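Local coordinates for protein glycoside Hydrolase (Bacteroides uniformis, PDB 5TA0) that probably cleaves agarose-type galactans as a glycoside hydrolase, holding a neoagaro-oligosaccharide in a pocket of its alpha/beta barrel, at residues T90-V95 / S143-D148; F357-D362 / G422-T427; A262-F267 / D305-Y310. All blocks are in the same frame, centred on the assembly; numbering follows the deposited sequence.

Contact 1: T90-V95 / S143-D148. With SO4 (sulfate ion), chain F.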
loop_
_atom_site.group_PDB
_atom_site.type_symbol
_atom_site.label_atom_id
_atom_site.label_comp_id
_atom_site.label_asym_id
_atom_site.label_seq_id
_atom_site.Cartn_x
_atom_site.Cartn_y
_atom_site.Cartn_z
ATOM N N THR A 90 14.028 -18.808 10.584
ATOM C CA THR A 90 14.928 -19.960 10.693
ATOM C C THR A 90 15.847 -19.841 11.901
ATOM O O THR A 90 16.060 -20.825 12.635
ATOM C CB THR A 90 15.710 -20.177 9.392
ATOM O OG1 THR A 90 14.773 -20.427 8.325
ATOM C CG2 THR A 90 16.646 -21.346 9.503
ATOM N N VAL A 91 16.352 -18.648 12.159
ATOM C CA VAL A 91 17.192 -18.464 13.336
ATOM C C VAL A 91 16.372 -18.669 14.603
ATOM O O VAL A 91 16.782 -19.421 15.488
ATOM C CB VAL A 91 17.897 -17.096 13.324
ATOM C CG1 VAL A 91 18.573 -16.834 14.670
ATOM C CG2 VAL A 91 18.886 -17.040 12.165
ATOM N N LEU A 92 15.195 -18.040 14.716
ATOM C CA LEU A 92 14.360 -18.257 15.890
ATOM C C LEU A 92 13.987 -19.711 16.135
ATOM O O LEU A 92 13.998 -20.182 17.274
ATOM C CB LEU A 92 13.070 -17.416 15.811
ATOM C CG LEU A 92 12.132 -17.517 17.013
ATOM C CD1 LEU A 92 12.829 -17.145 18.319
ATOM C CD2 LEU A 92 10.926 -16.614 16.784
ATOM N N ARG A 93 13.658 -20.428 15.074
ATOM C CA ARG A 93 13.204 -21.805 15.228
ATOM C C ARG A 93 14.319 -22.778 15.594
ATOM O O ARG A 93 14.028 -23.880 16.055
ATOM C CB ARG A 93 12.502 -22.287 13.971
ATOM C CG ARG A 93 11.163 -21.608 13.752
ATOM C CD ARG A 93 10.335 -22.398 12.766
ATOM N NE ARG A 93 9.639 -23.485 13.420
ATOM C CZ ARG A 93 9.286 -24.621 12.832
ATOM N NH1 ARG A 93 8.638 -25.529 13.528
ATOM N NH2 ARG A 93 9.590 -24.860 11.567
ATOM N N ASN A 94 15.573 -22.366 15.399
ATOM C CA ASN A 94 16.728 -23.226 15.673
ATOM C C ASN A 94 17.638 -22.781 16.781
ATOM O O ASN A 94 18.493 -23.565 17.171
ATOM C CB ASN A 94 17.544 -23.404 14.385
ATOM C CG ASN A 94 16.785 -24.197 13.343
ATOM O OD1 ASN A 94 16.084 -23.634 12.468
ATOM N ND2 ASN A 94 16.836 -25.482 13.464
ATOM N N VAL A 95 17.498 -21.566 17.298
ATOM C CA VAL A 95 18.407 -21.082 18.343
ATOM C C VAL A 95 18.178 -21.813 19.667
ATOM O O VAL A 95 17.052 -22.114 20.066
ATOM C CB VAL A 95 18.311 -19.547 18.453
ATOM C CG1 VAL A 95 16.975 -19.083 19.045
ATOM C CG2 VAL A 95 19.486 -18.977 19.231
ATOM N N SER A 143 4.397 -17.098 14.125
ATOM C CA SER A 143 4.829 -18.218 14.964
ATOM C C SER A 143 6.264 -18.575 14.644
ATOM O O SER A 143 6.619 -18.603 13.478
ATOM C CB SER A 143 3.939 -19.415 14.660
ATOM O OG SER A 143 4.226 -20.490 15.521
ATOM N N PRO A 144 7.116 -18.863 15.638
ATOM C CA PRO A 144 6.802 -18.935 17.057
ATOM C C PRO A 144 7.070 -17.630 17.825
ATOM O O PRO A 144 7.108 -17.620 19.041
ATOM C CB PRO A 144 7.720 -20.077 17.517
ATOM C CG PRO A 144 8.919 -19.922 16.659
ATOM C CD PRO A 144 8.458 -19.394 15.337
ATOM N N PHE A 145 7.228 -16.518 17.109
ATOM C CA PHE A 145 7.564 -15.212 17.717
ATOM C C PHE A 145 6.525 -14.741 18.736
ATOM O O PHE A 145 6.897 -14.217 19.795
ATOM C CB PHE A 145 7.754 -14.161 16.600
ATOM C CG PHE A 145 8.218 -12.809 17.091
ATOM C CD1 PHE A 145 9.491 -12.633 17.591
ATOM C CD2 PHE A 145 7.376 -11.724 17.051
ATOM C CE1 PHE A 145 9.932 -11.383 18.009
ATOM C CE2 PHE A 145 7.817 -10.470 17.474
ATOM C CZ PHE A 145 9.087 -10.305 17.958
ATOM N N TYR A 146 5.230 -14.896 18.446
ATOM C CA TYR A 146 4.199 -14.489 19.408
ATOM C C TYR A 146 4.193 -15.515 20.550
ATOM O O TYR A 146 4.082 -16.694 20.291
ATOM C CB TYR A 146 2.807 -14.421 18.815
ATOM C CG TYR A 146 1.824 -13.695 19.695
ATOM C CD1 TYR A 146 1.972 -12.340 19.957
ATOM C CD2 TYR A 146 0.750 -14.343 20.297
ATOM C CE1 TYR A 146 1.065 -11.653 20.751
ATOM C CE2 TYR A 146 -0.164 -13.643 21.075
ATOM C CZ TYR A 146 0.011 -12.298 21.300
ATOM O OH TYR A 146 -0.872 -11.580 22.078
ATOM N N PRO A 147 4.365 -15.054 21.794
ATOM C CA PRO A 147 4.614 -16.020 22.875
ATOM C C PRO A 147 3.326 -16.609 23.435
ATOM O O PRO A 147 2.850 -16.192 24.489
ATOM C CB PRO A 147 5.429 -15.200 23.886
ATOM C CG PRO A 147 5.010 -13.793 23.659
ATOM C CD PRO A 147 4.632 -13.668 22.219
ATOM N N ASP A 148 2.770 -17.572 22.695
ATOM C CA ASP A 148 1.528 -18.277 23.046
ATOM C C ASP A 148 1.784 -19.713 23.500
ATOM O O ASP A 148 0.859 -20.511 23.566
ATOM C CB ASP A 148 0.555 -18.261 21.865
ATOM C CG ASP A 148 1.084 -18.993 20.644
ATOM O OD1 ASP A 148 0.415 -18.960 19.587
ATOM O OD2 ASP A 148 2.185 -19.588 20.684
HETATM S S SO4 F . 13.988 -24.195 9.444
HETATM O O1 SO4 F . 13.395 -23.261 10.433
HETATM O O2 SO4 F . 14.371 -23.400 8.244
HETATM O O3 SO4 F . 15.167 -24.876 9.995
HETATM O O4 SO4 F . 12.975 -25.233 9.082
#
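The end of helix 86-94 lies beside the irregular loop 143-148, with the CA atoms of Leu-92 and Phe-145 7.7 Å apart and those of Arg-93 and Pro-144 slightly closer. A cis peptide bond precedes Pro-144, whose ring points its CG and CD at the helix.

Leu-92 carries most of the apolar contact. Its CG is anti to the backbone N (chi1 -178°), which sends the branch away from the helix and places CD2 3.9 Å from Pro-144 CG. The same methyl reaches the backbone of the next residue, 3.7 Å from Phe-145 N. It also touches Phe-145 CB at 4.0 Å and comes to the edge of the aromatic ring, near its plane, so it fills the corner between the proline ring and the start of the phenylalanine side chain.

Arg-93, in one of two deposited conformers, crosses Pro-144 at about a right angle, and its CG lies 3.8 Å from Pro-144 CD. Beyond this methylene contact the chain bends at chi3 (83°), and the guanidinium comes obliquely past O4 of a sulfate ion. That sulfate, probably from the crystallisation liquor, also lies 3.0 Å from Thr-90 OG1 through its O2; which acceptor takes the hydroxyl proton is unsettled, because Gly-86 O is within reach as well.

The Arg-93 side chain is about 8 Å from a bound galactose unit, which puts this contact close to the glycan pocket but not in direct touch with that sugar. Leu-92 and Val-91 pack on Phe-175 of helix 170-183, whose Ser-172 OG is hydrogen-bonded to Phe-145 O. The Phe-145 side chain leans on Ile-229 of helix 219-236, so the loop that follows barrel strand 134-140 is wedged among three helices.

Contact 2: F357-D362 / G422-T427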
loop_
_atom_site.group_PDB
_atom_site.type_symbol
_atom_site.label_atom_id
_atom_site.label_comp_id
_atom_site.label_asym_id
_atom_site.label_seq_id
_atom_site.Cartn_x
_atom_site.Cartn_y
_atom_site.Cartn_z
ATOM N N PHE A 357 -2.120 5.179 -3.531
ATOM C CA PHE A 357 -1.019 5.450 -2.584
ATOM C C PHE A 357 -0.201 6.664 -3.027
ATOM O O PHE A 357 0.200 7.473 -2.174
ATOM C CB PHE A 357 -0.085 4.249 -2.425
ATOM C CG PHE A 357 -0.778 2.983 -1.954
ATOM C CD1 PHE A 357 -1.759 2.999 -0.942
ATOM C CD2 PHE A 357 -0.427 1.777 -2.522
ATOM C CE1 PHE A 357 -2.377 1.829 -0.524
ATOM C CE2 PHE A 357 -1.021 0.627 -2.097
ATOM C CZ PHE A 357 -2.003 0.648 -1.121
ATOM N N MET A 358 -0.045 6.828 -4.329
ATOM C CA MET A 358 0.696 7.988 -4.880
ATOM C C MET A 358 0.001 9.294 -4.504
ATOM O O MET A 358 0.677 10.320 -4.301
ATOM C CB MET A 358 0.833 7.836 -6.395
ATOM C CG MET A 358 1.881 6.810 -6.800
ATOM S SD MET A 358 1.710 6.143 -8.484
ATOM C CE MET A 358 2.023 7.611 -9.444
ATOM N N GLU A 359 -1.321 9.284 -4.385
ATOM C CA GLU A 359 -2.062 10.466 -3.946
ATOM C C GLU A 359 -1.765 10.863 -2.517
ATOM O O GLU A 359 -2.102 11.987 -2.158
ATOM C CB GLU A 359 -3.566 10.282 -4.047
ATOM C CG GLU A 359 -4.090 10.132 -5.432
ATOM C CD GLU A 359 -5.578 9.894 -5.454
ATOM O OE1 GLU A 359 -6.320 10.594 -4.724
ATOM O OE2 GLU A 359 -5.984 9.015 -6.212
ATOM N N ARG A 360 -1.226 9.944 -1.695
ATOM C CA ARG A 360 -0.868 10.221 -0.286
ATOM C C ARG A 360 0.570 10.057 -0.007
ATOM O O ARG A 360 0.973 9.659 1.090
ATOM C CB ARG A 360 -1.511 9.192 0.644
ATOM C CG ARG A 360 -2.950 9.168 0.525
ATOM C CD ARG A 360 -3.561 8.301 1.615
ATOM N NE ARG A 360 -4.948 8.252 1.284
ATOM C CZ ARG A 360 -5.974 8.473 2.096
ATOM N NH1 ARG A 360 -5.811 8.720 3.396
ATOM N NH2 ARG A 360 -7.195 8.388 1.584
ATOM N N THR A 361 1.398 10.340 -0.997
ATOM C CA THR A 361 2.786 10.063 -0.907
ATOM C C THR A 361 3.462 10.713 0.311
ATOM O O THR A 361 4.411 10.160 0.857
ATOM C CB THR A 361 3.488 10.403 -2.245
ATOM O OG1 THR A 361 4.856 10.016 -2.187
ATOM C CG2 THR A 361 3.379 11.888 -2.597
ATOM N N ASP A 362 2.983 11.873 0.745
ATOM C CA ASP A 362 3.559 12.510 1.932
ATOM C C ASP A 362 3.406 11.681 3.220
ATOM O O ASP A 362 4.252 11.801 4.074
ATOM C CB ASP A 362 2.954 13.909 2.153
ATOM C CG ASP A 362 1.452 13.901 2.362
ATOM O OD1 ASP A 362 0.742 13.058 1.781
ATOM O OD2 ASP A 362 0.985 14.802 3.088
ATOM N N GLY A 422 10.153 11.718 -11.951
ATOM C CA GLY A 422 10.209 13.142 -12.171
ATOM C C GLY A 422 9.328 13.936 -11.234
ATOM O O GLY A 422 8.803 13.405 -10.237
ATOM N N THR A 423 9.159 15.214 -11.564
ATOM C CA THR A 423 8.405 16.157 -10.738
ATOM C C THR A 423 6.922 15.996 -11.047
ATOM O O THR A 423 6.510 16.004 -12.227
ATOM C CB THR A 423 8.843 17.607 -11.038
ATOM O OG1 THR A 423 10.224 17.751 -10.678
ATOM C CG2 THR A 423 7.999 18.606 -10.314
ATOM N N ARG A 424 6.109 15.822 -10.003
ATOM C CA ARG A 424 4.685 15.645 -10.181
ATOM C C ARG A 424 4.051 16.924 -10.697
ATOM O O ARG A 424 4.360 18.017 -10.191
ATOM C CB ARG A 424 4.034 15.264 -8.859
ATOM C CG ARG A 424 2.625 14.704 -8.969
ATOM C CD ARG A 424 2.103 14.308 -7.601
ATOM N NE ARG A 424 0.769 13.742 -7.661
ATOM C CZ ARG A 424 -0.080 13.716 -6.635
ATOM N NH1 ARG A 424 0.257 14.242 -5.459
ATOM N NH2 ARG A 424 -1.295 13.207 -6.799
ATOM N N VAL A 425 3.127 16.780 -11.642
ATOM C CA VAL A 425 2.399 17.909 -12.191
ATOM C C VAL A 425 0.916 17.646 -12.137
ATOM O O VAL A 425 0.459 16.487 -12.037
ATOM C CB VAL A 425 2.873 18.308 -13.620
ATOM C CG1 VAL A 425 4.291 18.826 -13.563
ATOM C CG2 VAL A 425 2.730 17.134 -14.599
ATOM N N GLU A 426 0.145 18.715 -12.202
ATOM C CA GLU A 426 -1.298 18.613 -12.062
ATOM C C GLU A 426 -1.993 17.886 -13.203
ATOM O O GLU A 426 -1.727 18.151 -14.376
ATOM C CB GLU A 426 -1.915 19.995 -11.935
ATOM C CG GLU A 426 -3.380 19.895 -11.578
ATOM C CD GLU A 426 -4.200 21.103 -11.891
ATOM O OE1 GLU A 426 -3.761 22.026 -12.600
ATOM O OE2 GLU A 426 -5.344 21.087 -11.391
ATOM N N THR A 427 -2.921 17.008 -12.836
ATOM C CA THR A 427 -3.850 16.389 -13.775
ATOM C C THR A 427 -5.251 16.511 -13.212
ATOM O O THR A 427 -5.431 16.574 -12.005
ATOM C CB THR A 427 -3.543 14.903 -14.024
ATOM O OG1 THR A 427 -3.604 14.179 -12.780
ATOM C CG2 THR A 427 -2.197 14.734 -14.676
HETATM O O HOH W 1 -2.379 13.882 -4.136
#
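The join between the alpha/beta barrel and the adjoining beta-sandwich is bridged here by Arg-424, which reaches from strand 423-429 to Met-358 and Glu-359 at the end of helix 340-358. The two backbones stay well apart, 10.1 Å between the CA atoms of Met-358 and Arg-424, so a single long side chain makes most of the contact. Its CG is anti to the backbone N (chi1 -165°), and the chain is fully extended from CG to NE, which carries the guanidinium across the gap.

There the carbonyl O of Met-358 sits over one face of the guanidinium, 4.0 Å above its plane and offset toward the rim. Glu-359 CA lies 4.0 Å from Arg-424 NH2. Met-358 to Thr-361 form a type I beta turn, spanned by a weak bond from Thr-361 N to Met-358 O (3.4 Å). The turn presents the carbonyl of Glu-359 to a water, which donates to Glu-359 O at 2.8 Å and accepts from Arg-424 NH2 at 3.0 Å. This water lies at the guanidinium edge, in its plane, and provides a polar link between turn and strand.

Direct pairing of the opposite charges is not made: Glu-359 OE1 stays 6.0 Å from Arg-424 NH2. Each has another partner, Glu-359 OE2 in a salt bridge with Arg-592 NH1, and Arg-424 NE in one with Asp-437 OD1 of strand 434-441, next to 423-429 in the sandwich sheet. The second bridge probably fixes the rotation of the guanidinium and so keeps its NH2 turned to the water. Met-358 sends its own side chain over strand 434-441, against Asp-437 and Tyr-439.

Contact 3: A262-F267 / D305-Y310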
loop_
_atom_site.group_PDB
_atom_site.type_symbol
_atom_site.label_atom_id
_atom_site.label_comp_id
_atom_site.label_asym_id
_atom_site.label_seq_id
_atom_site.Cartn_x
_atom_site.Cartn_y
_atom_site.Cartn_z
ATOM N N ALA A 262 -12.661 -2.056 18.489
ATOM C CA ALA A 262 -11.923 -3.089 19.220
ATOM C C ALA A 262 -10.466 -3.260 18.790
ATOM O O ALA A 262 -9.673 -3.817 19.537
ATOM C CB ALA A 262 -12.634 -4.426 19.060
ATOM N N ARG A 263 -10.140 -2.804 17.573
ATOM C CA ARG A 263 -8.865 -3.131 16.936
ATOM C C ARG A 263 -8.046 -1.860 16.684
ATOM O O ARG A 263 -7.352 -1.416 17.600
ATOM C CB ARG A 263 -9.091 -4.017 15.718
ATOM C CG ARG A 263 -9.758 -5.326 16.075
ATOM C CD ARG A 263 -9.833 -6.207 14.869
ATOM N NE ARG A 263 -10.620 -7.399 15.143
ATOM C CZ ARG A 263 -10.483 -8.562 14.512
ATOM N NH1 ARG A 263 -9.533 -8.762 13.619
ATOM N NH2 ARG A 263 -11.287 -9.575 14.831
ATOM N N TRP A 264 -8.133 -1.257 15.499
ATOM C CA TRP A 264 -7.308 -0.065 15.210
ATOM C C TRP A 264 -7.465 1.080 16.211
ATOM O O TRP A 264 -6.466 1.724 16.573
ATOM C CB TRP A 264 -7.443 0.411 13.742
ATOM C CG TRP A 264 -6.343 -0.198 12.909
ATOM C CD1 TRP A 264 -6.390 -1.365 12.208
ATOM C CD2 TRP A 264 -5.008 0.271 12.825
ATOM N NE1 TRP A 264 -5.163 -1.625 11.627
ATOM C CE2 TRP A 264 -4.296 -0.641 12.008
ATOM C CE3 TRP A 264 -4.348 1.405 13.315
ATOM C CZ2 TRP A 264 -2.938 -0.502 11.754
ATOM C CZ3 TRP A 264 -3.000 1.547 13.039
ATOM C CH2 TRP A 264 -2.318 0.608 12.253
ATOM N N LYS A 265 -8.684 1.337 16.692
ATOM C CA LYS A 265 -8.853 2.367 17.718
ATOM C C LYS A 265 -7.984 2.053 18.950
ATOM O O LYS A 265 -7.276 2.921 19.466
ATOM C CB LYS A 265 -10.330 2.530 18.099
ATOM C CG LYS A 265 -10.626 3.670 19.086
ATOM C CD LYS A 265 -10.775 3.102 20.502
ATOM C CE LYS A 265 -11.518 3.966 21.530
ATOM N NZ LYS A 265 -10.823 5.169 22.009
ATOM N N GLN A 266 -8.075 0.818 19.439
ATOM C CA GLN A 266 -7.304 0.388 20.593
ATOM C C GLN A 266 -5.818 0.355 20.337
ATOM O O GLN A 266 -5.037 0.684 21.233
ATOM C CB GLN A 266 -7.769 -0.995 21.089
ATOM C CG GLN A 266 -9.237 -1.095 21.485
ATOM C CD GLN A 266 -9.654 -0.083 22.528
ATOM O OE1 GLN A 266 -8.905 0.231 23.455
ATOM N NE2 GLN A 266 -10.838 0.472 22.351
ATOM N N PHE A 267 -5.399 -0.061 19.133
ATOM C CA PHE A 267 -3.982 -0.076 18.833
ATOM C C PHE A 267 -3.386 1.346 18.869
ATOM O O PHE A 267 -2.343 1.578 19.469
ATOM C CB PHE A 267 -3.715 -0.713 17.479
ATOM C CG PHE A 267 -2.260 -0.743 17.097
ATOM C CD1 PHE A 267 -1.337 -1.486 17.803
ATOM C CD2 PHE A 267 -1.808 -0.028 16.000
ATOM C CE1 PHE A 267 -0.003 -1.543 17.425
ATOM C CE2 PHE A 267 -0.472 -0.057 15.636
ATOM C CZ PHE A 267 0.429 -0.806 16.334
ATOM N N ASP A 305 -8.307 7.140 5.449
ATOM C CA ASP A 305 -8.799 8.360 6.121
ATOM C C ASP A 305 -9.114 8.145 7.598
ATOM O O ASP A 305 -8.879 9.040 8.411
ATOM C CB ASP A 305 -10.039 8.945 5.415
ATOM C CG ASP A 305 -9.704 9.780 4.169
ATOM O OD1 ASP A 305 -8.531 9.815 3.738
ATOM O OD2 ASP A 305 -10.653 10.367 3.599
ATOM N N MET A 306 -9.639 6.981 7.963
ATOM C CA MET A 306 -9.987 6.745 9.341
ATOM C C MET A 306 -8.766 6.597 10.233
ATOM O O MET A 306 -8.711 7.149 11.326
ATOM C CB MET A 306 -10.887 5.511 9.428
ATOM C CG MET A 306 -11.643 5.425 10.728
ATOM S SD MET A 306 -13.121 4.387 10.611
ATOM C CE MET A 306 -13.981 4.898 12.104
ATOM N N ILE A 307 -7.751 5.881 9.733
ATOM C CA ILE A 307 -6.483 5.783 10.468
ATOM C C ILE A 307 -5.911 7.198 10.684
ATOM O O ILE A 307 -5.541 7.568 11.798
ATOM C CB ILE A 307 -5.464 4.889 9.751
ATOM C CG1 ILE A 307 -5.944 3.427 9.731
ATOM C CG2 ILE A 307 -4.116 4.979 10.413
ATOM C CD1 ILE A 307 -5.081 2.538 8.856
ATOM N N GLU A 308 -5.857 7.998 9.619
ATOM C CA GLU A 308 -5.287 9.349 9.732
ATOM C C GLU A 308 -6.096 10.235 10.673
ATOM O O GLU A 308 -5.512 10.916 11.517
ATOM C CB GLU A 308 -5.226 10.013 8.371
ATOM C CG GLU A 308 -4.223 9.384 7.423
ATOM C CD GLU A 308 -4.306 9.924 6.003
ATOM O OE1 GLU A 308 -3.589 9.354 5.127
ATOM O OE2 GLU A 308 -5.105 10.853 5.710
ATOM N N GLN A 309 -7.424 10.227 10.516
ATOM C CA GLN A 309 -8.253 11.116 11.330
ATOM C C GLN A 309 -8.194 10.768 12.811
ATOM O O GLN A 309 -8.097 11.672 13.657
ATOM C CB GLN A 309 -9.703 11.076 10.847
ATOM C CG GLN A 309 -10.712 11.842 11.716
ATOM C CD GLN A 309 -10.551 13.347 11.635
ATOM O OE1 GLN A 309 -10.993 13.987 10.689
ATOM N NE2 GLN A 309 -9.912 13.910 12.632
ATOM N N TYR A 310 -8.257 9.471 13.138
ATOM C CA TYR A 310 -8.190 9.099 14.557
ATOM C C TYR A 310 -6.793 9.314 15.129
ATOM O O TYR A 310 -6.640 9.734 16.292
ATOM C CB TYR A 310 -8.756 7.713 14.862
ATOM C CG TYR A 310 -8.855 7.489 16.337
ATOM C CD1 TYR A 310 -8.029 6.585 16.994
ATOM C CD2 TYR A 310 -9.693 8.270 17.110
ATOM C CE1 TYR A 310 -8.071 6.433 18.369
ATOM C CE2 TYR A 310 -9.767 8.120 18.472
ATOM C CZ TYR A 310 -8.957 7.212 19.107
ATOM O OH TYR A 310 -9.004 7.071 20.471
#
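Lys-265 and Tyr-310 join two helices of the alpha/beta barrel, 264-271 and 298-315, which pack against each other on the outside of the barrel. From CB of Lys-265, with CG anti to the backbone N (chi1 -175°), the chain passes the hydroxyl end of the tyrosine ring, CG 3.8 Å from Tyr-310 CE1 and almost as near CZ. A bend at chi2 (-99°) turns the chain at CD, which makes no close contact with the ring, and CE then lies 4.1 Å from Tyr-310 OH. A second bend, at chi4, lets NZ curl over to donate a hydrogen bond of 3.0 Å to the same hydroxyl oxygen.

This conformer is one of two deposited. In it the ammonium is also paired with Asp-269 OD2, one turn further along its own helix, while Tyr-310 OH is hydrogen-bonded to Asp-269 OD1, closing a three-way polar cluster. Below it the contact is apolar. Trp-264, about 5 Å from a bound calcium ion, and Ile-307 point toward each other. Indole NE1 is taken by Thr-247 OG1, and Ile-307 CG1 approaches the six-membered part of the indole obliquely, 4.4 Å from Trp-264 CE3.

Along the chain the contacts follow one another in the order 1, 3, 2. Contacts 1 and 3 lie within the alpha/beta barrel, whereas contact 2 ties a late barrel helix to the sandwich. Contacts 1 and 2 are on opposite sides of the chain's centre, 40 Å apart between centres; the centres of contacts 1 and 3 are 29 Å apart, and the two do not touch. Contacts 2 and 3, with centres 25 Å apart, meet directly: Arg-360 NH1 bridges to Glu-308 OE1 and its NH2 to Asp-305 OD1, each at 2.9 Å. These ion pairs link residues 357-362 to helix 298-315; contact 1 neighbours a bound galactose and contact 3 a calcium ion.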